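Local structure of N-(5'-phosphoribosyl)anthranilate isomerase (Jonesia denitrificans, 4WUI) at residues Tyr88-Val93 against Gly118-Glu123; Asp69-Ala74 against Ala94-Arg99; Thr55-Leu60 against Phe100-Arg105. The protein probably catalyses the isomerisation of N-(5-phospho-beta-D-ribosyl)anthranilate to 1-(2-carboxyphenylamino)-1-deoxy-D-ribulose 5-phosphate, the third step from chorismate to tryptophan. All coordinates share one frame; numbering follows the deposited sequence. Where two conformers were deposited one is given.

Interaction 1: Tyr88-Val93 against Gly118-Glu123; sequences YSDDDV and GAYGEE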
# COMPACT_ATOMS: atom_id res chain seq x y z
N TYR A 88 -0.24 -3.90 -14.86
CA TYR A 88 0.49 -5.10 -15.19
C TYR A 88 -0.47 -6.23 -15.55
O TYR A 88 -1.51 -6.44 -14.91
CB TYR A 88 1.39 -5.51 -14.01
CG TYR A 88 2.58 -4.59 -13.88
CD1 TYR A 88 3.71 -4.80 -14.66
CD2 TYR A 88 2.57 -3.51 -13.01
CE1 TYR A 88 4.81 -3.94 -14.60
CE2 TYR A 88 3.65 -2.66 -12.93
CZ TYR A 88 4.77 -2.88 -13.71
OH TYR A 88 5.82 -1.98 -13.60
N SER A 89 -0.08 -7.00 -16.55
CA SER A 89 -0.87 -8.16 -16.93
C SER A 89 -0.80 -9.26 -15.86
O SER A 89 0.14 -9.34 -15.06
CB SER A 89 -0.38 -8.73 -18.24
OG SER A 89 0.92 -9.28 -18.05
N ASP A 90 -1.76 -10.16 -15.91
CA ASP A 90 -1.70 -11.34 -15.05
C ASP A 90 -0.40 -12.11 -15.28
O ASP A 90 0.20 -12.63 -14.32
CB ASP A 90 -2.85 -12.30 -15.35
CG ASP A 90 -4.24 -11.71 -15.13
OD1 ASP A 90 -4.38 -10.70 -14.40
OD2 ASP A 90 -5.21 -12.30 -15.67
N ASP A 91 0.00 -12.22 -16.54
CA ASP A 91 1.23 -12.95 -16.84
C ASP A 91 2.42 -12.29 -16.16
O ASP A 91 3.31 -12.99 -15.68
CB ASP A 91 1.49 -13.02 -18.35
CG ASP A 91 0.54 -13.92 -19.10
OD1 ASP A 91 -0.37 -14.51 -18.49
OD2 ASP A 91 0.76 -14.05 -20.33
N ASP A 92 2.47 -10.96 -16.16
CA ASP A 92 3.59 -10.27 -15.53
C ASP A 92 3.62 -10.50 -14.02
O ASP A 92 4.70 -10.63 -13.44
CB ASP A 92 3.50 -8.75 -15.80
CG ASP A 92 3.98 -8.34 -17.17
OD1 ASP A 92 4.45 -9.20 -17.94
OD2 ASP A 92 3.90 -7.13 -17.44
N VAL A 93 2.45 -10.56 -13.39
CA VAL A 93 2.40 -10.82 -11.96
C VAL A 93 3.06 -12.17 -11.67
O VAL A 93 3.90 -12.28 -10.76
CB VAL A 93 0.97 -10.77 -11.41
CG1 VAL A 93 0.93 -11.20 -9.95
CG2 VAL A 93 0.35 -9.40 -11.61
N GLY A 118 -3.69 -14.84 -4.54
CA GLY A 118 -2.75 -15.86 -4.95
C GLY A 118 -3.07 -16.48 -6.30
O GLY A 118 -2.34 -17.38 -6.73
N ALA A 119 -4.09 -16.01 -7.00
CA ALA A 119 -4.45 -16.54 -8.29
C ALA A 119 -3.32 -16.51 -9.30
O ALA A 119 -3.27 -17.38 -10.16
CB ALA A 119 -5.62 -15.77 -8.84
N TYR A 120 -2.44 -15.52 -9.22
CA TYR A 120 -1.32 -15.37 -10.15
C TYR A 120 0.03 -15.38 -9.44
O TYR A 120 1.01 -14.88 -9.97
CB TYR A 120 -1.51 -14.11 -11.03
CG TYR A 120 -2.86 -14.13 -11.67
CD1 TYR A 120 -3.20 -15.12 -12.58
CD2 TYR A 120 -3.83 -13.21 -11.33
CE1 TYR A 120 -4.47 -15.19 -13.13
CE2 TYR A 120 -5.09 -13.27 -11.89
CZ TYR A 120 -5.41 -14.27 -12.77
OH TYR A 120 -6.69 -14.33 -13.30
N GLY A 121 0.08 -16.00 -8.26
CA GLY A 121 1.31 -16.15 -7.50
C GLY A 121 1.59 -15.07 -6.46
O GLY A 121 2.55 -15.17 -5.71
N GLU A 122 0.75 -14.05 -6.41
CA GLU A 122 0.98 -12.97 -5.45
C GLU A 122 0.75 -13.45 -4.01
O GLU A 122 -0.07 -14.32 -3.73
CB GLU A 122 0.10 -11.79 -5.77
CG GLU A 122 -1.35 -11.96 -5.47
CD GLU A 122 -2.17 -12.69 -6.52
OE1 GLU A 122 -1.66 -13.23 -7.52
OE2 GLU A 122 -3.42 -12.72 -6.32
N GLU A 123 1.47 -12.82 -3.10
CA GLU A 123 1.33 -12.99 -1.68
C GLU A 123 0.09 -12.32 -1.11
O GLU A 123 -0.48 -12.75 -0.11
CB GLU A 123 2.58 -12.31 -1.05
CG GLU A 123 2.64 -12.30 0.44
CD GLU A 123 3.92 -11.61 0.87
OE1 GLU A 123 4.98 -12.23 0.76
OE2 GLU A 123 3.88 -10.46 1.34
O HOH W 1 -7.55 -11.37 -14.17

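Interaction 2: Asp69-Ala74 against Ala94-Arg99; sequences DALALA and AYAAAR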
# COMPACT_ATOMS: atom_id res chain seq x y z
N ASP A 69 12.73 -5.13 -15.65
CA ASP A 69 13.39 -3.99 -15.03
C ASP A 69 12.90 -3.75 -13.60
O ASP A 69 13.69 -3.37 -12.74
CB ASP A 69 13.15 -2.72 -15.85
CG ASP A 69 13.89 -2.69 -17.16
OD1 ASP A 69 14.71 -3.59 -17.45
OD2 ASP A 69 13.70 -1.67 -17.87
N ALA A 70 11.61 -3.97 -13.37
CA ALA A 70 11.06 -3.82 -12.04
C ALA A 70 11.67 -4.82 -11.08
O ALA A 70 11.98 -4.51 -9.93
CB ALA A 70 9.55 -3.93 -12.07
N LEU A 71 11.84 -6.06 -11.56
CA LEU A 71 12.50 -7.09 -10.77
C LEU A 71 13.93 -6.70 -10.45
O LEU A 71 14.39 -6.83 -9.32
CB LEU A 71 12.46 -8.42 -11.52
CG LEU A 71 11.12 -9.13 -11.48
CD1 LEU A 71 11.08 -10.21 -12.56
CD2 LEU A 71 10.89 -9.74 -10.10
N ALA A 72 14.66 -6.22 -11.46
CA ALA A 72 16.04 -5.80 -11.25
C ALA A 72 16.12 -4.68 -10.21
O ALA A 72 17.02 -4.66 -9.36
CB ALA A 72 16.67 -5.37 -12.56
N LEU A 73 15.16 -3.75 -10.27
CA LEU A 73 15.13 -2.63 -9.33
C LEU A 73 14.76 -3.10 -7.91
O LEU A 73 15.33 -2.63 -6.92
CB LEU A 73 14.13 -1.59 -9.81
CG LEU A 73 14.08 -0.30 -8.99
CD1 LEU A 73 15.42 0.40 -8.96
CD2 LEU A 73 13.03 0.61 -9.60
N ALA A 74 13.86 -4.06 -7.80
CA ALA A 74 13.55 -4.61 -6.49
C ALA A 74 14.77 -5.24 -5.87
O ALA A 74 15.04 -5.07 -4.68
CB ALA A 74 12.42 -5.63 -6.59
N ALA A 94 2.71 -13.20 -12.44
CA ALA A 94 3.25 -14.53 -12.19
C ALA A 94 4.72 -14.64 -12.58
O ALA A 94 5.48 -15.37 -11.94
CB ALA A 94 2.42 -15.56 -12.92
N TYR A 95 5.12 -13.93 -13.62
CA TYR A 95 6.53 -13.88 -14.01
C TYR A 95 7.34 -13.35 -12.84
O TYR A 95 8.38 -13.91 -12.47
CB TYR A 95 6.67 -12.95 -15.24
CG TYR A 95 8.08 -12.78 -15.74
CD1 TYR A 95 8.61 -13.61 -16.71
CD2 TYR A 95 8.87 -11.74 -15.28
CE1 TYR A 95 9.90 -13.46 -17.18
CE2 TYR A 95 10.16 -11.57 -15.75
CZ TYR A 95 10.67 -12.42 -16.69
OH TYR A 95 11.96 -12.21 -17.13
N ALA A 96 6.87 -12.27 -12.23
CA ALA A 96 7.53 -11.70 -11.07
C ALA A 96 7.48 -12.63 -9.86
O ALA A 96 8.47 -12.79 -9.16
CB ALA A 96 6.93 -10.34 -10.74
N ALA A 97 6.33 -13.25 -9.61
CA ALA A 97 6.19 -14.11 -8.44
C ALA A 97 7.14 -15.31 -8.49
O ALA A 97 7.57 -15.78 -7.45
CB ALA A 97 4.75 -14.56 -8.29
N ALA A 98 7.47 -15.78 -9.68
CA ALA A 98 8.41 -16.89 -9.78
C ALA A 98 9.85 -16.44 -9.50
O ALA A 98 10.71 -17.29 -9.20
CB ALA A 98 8.33 -17.54 -11.16
N ARG A 99 10.11 -15.15 -9.63
CA ARG A 99 11.47 -14.61 -9.66
C ARG A 99 11.82 -13.73 -8.47
O ARG A 99 12.97 -13.29 -8.37
CB ARG A 99 11.68 -13.85 -10.98
CG ARG A 99 11.76 -14.77 -12.17
CD ARG A 99 11.62 -14.05 -13.49
NE ARG A 99 11.75 -14.95 -14.63
CZ ARG A 99 10.80 -15.78 -15.03
NH1 ARG A 99 9.63 -15.84 -14.41
NH2 ARG A 99 11.01 -16.56 -16.08

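Interaction 3: Thr55-Leu60 against Phe100-Arg105; sequences TIDTVL and FPRVWR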
# COMPACT_ATOMS: atom_id res chain seq x y z
N THR A 55 11.55 -3.93 11.39
CA THR A 55 10.15 -4.02 11.85
C THR A 55 9.14 -3.52 10.83
O THR A 55 7.92 -3.52 11.10
CB THR A 55 9.92 -3.30 13.19
OG1 THR A 55 9.86 -1.88 12.98
CG2 THR A 55 10.99 -3.66 14.19
N ILE A 56 9.65 -3.08 9.68
CA ILE A 56 8.81 -2.55 8.61
C ILE A 56 9.15 -3.25 7.31
O ILE A 56 10.33 -3.32 6.94
CB ILE A 56 8.99 -1.02 8.46
CG1 ILE A 56 8.50 -0.31 9.73
CG2 ILE A 56 8.26 -0.48 7.23
CD1 ILE A 56 8.59 1.21 9.68
N ASP A 57 8.14 -3.75 6.60
CA ASP A 57 8.34 -4.24 5.25
C ASP A 57 8.49 -3.05 4.30
O ASP A 57 7.62 -2.19 4.23
CB ASP A 57 7.11 -5.07 4.82
CG ASP A 57 6.97 -6.40 5.53
OD1 ASP A 57 7.99 -6.98 5.90
OD2 ASP A 57 5.82 -6.88 5.67
N THR A 58 9.59 -3.02 3.56
CA THR A 58 9.76 -2.02 2.52
C THR A 58 9.21 -2.56 1.20
O THR A 58 9.41 -3.72 0.85
CB THR A 58 11.24 -1.64 2.40
OG1 THR A 58 12.00 -2.81 2.10
CG2 THR A 58 11.75 -0.95 3.64
N VAL A 59 8.52 -1.69 0.47
CA VAL A 59 7.79 -2.08 -0.71
C VAL A 59 8.16 -1.15 -1.86
O VAL A 59 7.99 0.06 -1.76
CB VAL A 59 6.26 -2.02 -0.46
CG1 VAL A 59 5.51 -2.55 -1.68
CG2 VAL A 59 5.87 -2.76 0.81
N LEU A 60 8.66 -1.72 -2.95
CA LEU A 60 8.85 -0.99 -4.20
C LEU A 60 7.55 -1.05 -4.97
O LEU A 60 7.05 -2.13 -5.27
CB LEU A 60 9.98 -1.62 -5.03
CG LEU A 60 10.16 -1.03 -6.41
CD1 LEU A 60 10.62 0.44 -6.32
CD2 LEU A 60 11.15 -1.82 -7.22
N PHE A 100 10.88 -13.44 -7.58
CA PHE A 100 11.11 -12.54 -6.43
C PHE A 100 10.24 -13.06 -5.30
O PHE A 100 9.14 -13.51 -5.56
CB PHE A 100 10.75 -11.09 -6.81
CG PHE A 100 11.17 -10.09 -5.75
CD1 PHE A 100 12.49 -9.67 -5.65
CD2 PHE A 100 10.27 -9.67 -4.79
CE1 PHE A 100 12.90 -8.83 -4.65
CE2 PHE A 100 10.68 -8.83 -3.77
CZ PHE A 100 12.00 -8.42 -3.70
N PRO A 101 10.75 -13.05 -4.05
CA PRO A 101 10.07 -13.76 -2.95
C PRO A 101 8.68 -13.26 -2.57
O PRO A 101 7.84 -14.08 -2.16
CB PRO A 101 11.05 -13.58 -1.77
CG PRO A 101 12.37 -13.54 -2.45
CD PRO A 101 12.13 -12.70 -3.66
N ARG A 102 8.43 -11.96 -2.70
CA ARG A 102 7.20 -11.33 -2.19
C ARG A 102 6.68 -10.35 -3.22
O ARG A 102 7.29 -9.32 -3.44
CB ARG A 102 7.46 -10.62 -0.87
CG ARG A 102 8.09 -11.49 0.22
CD ARG A 102 8.24 -10.76 1.53
NE ARG A 102 6.94 -10.47 2.10
CZ ARG A 102 6.76 -9.65 3.11
NH1 ARG A 102 7.79 -9.09 3.74
NH2 ARG A 102 5.54 -9.35 3.51
N VAL A 103 5.59 -10.73 -3.88
CA VAL A 103 4.96 -9.92 -4.92
C VAL A 103 3.53 -9.63 -4.53
O VAL A 103 2.79 -10.53 -4.14
CB VAL A 103 5.05 -10.59 -6.30
CG1 VAL A 103 4.28 -9.81 -7.36
CG2 VAL A 103 6.52 -10.79 -6.70
N TRP A 104 3.14 -8.36 -4.62
CA TRP A 104 1.78 -7.91 -4.35
C TRP A 104 1.14 -7.46 -5.66
O TRP A 104 1.78 -6.80 -6.47
CB TRP A 104 1.75 -6.80 -3.32
CG TRP A 104 2.21 -7.17 -1.96
CD1 TRP A 104 2.61 -8.38 -1.51
CD2 TRP A 104 2.26 -6.30 -0.84
NE1 TRP A 104 2.94 -8.32 -0.19
CE2 TRP A 104 2.72 -7.05 0.26
CE3 TRP A 104 1.99 -4.94 -0.67
CZ2 TRP A 104 2.94 -6.48 1.51
CZ3 TRP A 104 2.19 -4.40 0.58
CH2 TRP A 104 2.67 -5.15 1.64
N ARG A 105 -0.11 -7.86 -5.85
CA ARG A 105 -0.94 -7.55 -6.99
C ARG A 105 -1.90 -6.42 -6.53
O ARG A 105 -2.65 -6.58 -5.60
CB ARG A 105 -1.70 -8.85 -7.49
CG ARG A 105 -2.65 -8.64 -8.66
CD ARG A 105 -3.08 -9.91 -9.34
NE ARG A 105 -3.90 -10.79 -8.51
CZ ARG A 105 -5.22 -10.86 -8.52
NH1 ARG A 105 -5.95 -10.03 -9.22
NH2 ARG A 105 -5.81 -11.74 -7.73

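Interaction 1: Tyr88-Val93 against Gly118-Glu123
Water 1 bridges Asp90 and Tyr120: it donates a hydrogen bond to Asp90 OD2 at 2.9 Å, and its oxygen lies 3.2 Å from Tyr120 OH, so the phenol and the carboxylate share one molecule. ND2 of Asn114 is a further partner of the hydroxyl. The bridge lies beside a flat overlap. Asp90 spreads its carboxylate over one face of the tyrosine ring, the two planes only 11° apart, with CG nearer the rim than the middle. Its CB comes almost straight down the ring normal, 3.9 Å from the centroid of the Tyr120 ring, and makes a CH-pi contact. With CG of Asp90 anti to its own carbonyl carbon (chi1 -61°), the acid lies along the ring toward OH. On the opposite face of the ring sits Ala119 CB, so the ring is sandwiched. Deeper in, Val93 CG1 packs 3.9 Å from Tyr120 CB and also touches the carbonyl oxygen of that tyrosine.

Both sides are stiffened from within. Ser89 is the N-cap of helix 90-99, its OG accepting from Asp92 N at 3.0 Å. Gly118-Gly121 forms a type I turn, and the buried Glu122 carboxylate ties it together: OE1 takes the Tyr120 N-H at 3.0 Å, while OE2 takes a weak bond from Gly118 N and a salt bridge from Arg105. The bend of Glu122 at chi2 (-82°) turns its acid back under the turn. A citrate, probably from the crystallisation liquor, accepts from the N-H groups of Asp90 and Asp91 at the helix start.

The arrangement belongs to the outer layer of a (beta-alpha)8 barrel, where a non-helical connection between strands 103-108 and 124-128 packs beside helix 90-99.

Interaction 2: Asp69-Ala74 against Ala94-Arg99
This is helix-to-helix packing in the outer layer of the (beta-alpha)8 barrel, between helix 67-77 and its next neighbour along the chain, helix 90-99. Their segments run in roughly the same direction, 32° apart, as expected of consecutive beta-alpha units, and the axes come no closer than 10.7 Å. At that spacing the contact rests on one side chain, Leu71, which crosses to the other helix and divides its two methyls among three residues.

CD2 of Leu71 goes to the backbone side, settling 4.1 Å from Ala96 CB and close to the Ala96 carbonyl; the small alanine leaves room for it. It also meets Phe100, next in the chain after Arg99. CD1 turns the other way and approaches Tyr95 obliquely, 3.6 Å from CE2 of that ring. The same methyl touches the aliphatic part of Arg99, at 4.0 Å from Arg99 CD. No hydrogen bond crosses between the two segments; the join is van der Waals packing round Leu71.

Tyr95 and Arg99, one turn apart, also meet each other. The arginine chain is extended from CG to NE, which carries its guanidinium back along the helix and over one face of the tyrosine ring. There Tyr95 CE1 lies over the guanidinium centre, 3.3 Å above its plane, while Arg99 NH1 donates to a lone pair of Tyr95 O at 3.0 Å, 156° at the hydrogen.

Interaction 3: Thr55-Leu60 against Phe100-Arg105
The inside of the (beta-alpha)8 barrel, toward the end where its parallel strands begin, is where strand 57-62 meets strand 103-108 and the residue just before it. Strand 81-84 runs between them in the sheet, so they share no backbone pairing and touch through inward side chains alone; even at the closest pair of alpha carbons, Val59 CA and Trp104 CA are 9.1 Å apart. The contact has two levels.

At the outer level is a salt bridge. Arg102 NH1 donates to Asp57 OD1 at 3.0 Å with a fairly straight bond, 159° at the hydrogen, and a second, weak bond joins Arg102 NH2 to Asp57 OD2 at 3.3 Å. Although both nitrogens are used, the groups are not coplanar: their planes stand 78° apart. OD1 lies at the edge of the guanidinium, yet is itself approached from above the carboxylate plane. A bend at chi3 (67°) in the arginine chain turns its end across to the acid. Each charge has further company: Tyr5 OH bonds to Asp57 OD2, and Glu123 forms a second salt bridge with Arg102 NH2. Were Asp57 an alanine, Arg102 NH1 would probably lose this acceptor and Tyr5 OH its carboxylate partner, leaving Glu123 as the one acid of the two on the guanidinium.

One step further into the barrel the contact is apolar. Trp104 lies across the interior among Tyr5, Lys7, Val81 and Gln83, its NE1 bonded to Glu123, which thus fixes both the indole and the arginine. Active sites of this fold lie at the other end, where the strands finish, so this is packing of the barrel floor. The six-membered part of the indole reaches Val59, whose CG2 approaches obliquely, 4.0 Å from Trp104 CZ3.

From the N terminus, Thr55-Leu60 comes first and waits longest: interaction 3 closes its loop only at Phe100-Arg105, with two helices and strand 81-84 in between. Interaction 2 falls wholly within that span, pairing Asp69-Ala74 with Ala94-Arg99. Interaction 1 starts at Tyr88-Val93, inside both loops, but ends beyond them at Gly118-Glu123, so it crosses each. Helix 90-99 serves interactions 1 and 2, and is followed in the chain by the strand of interaction 3. Contacts continue between them: Ala94 and Ala97 pack on the turn of interaction 1, Leu71 packs on Phe100, and Glu123 is hydrogen-bonded to Trp104. Together they join the barrel interior, two outer helices and the non-helical connection.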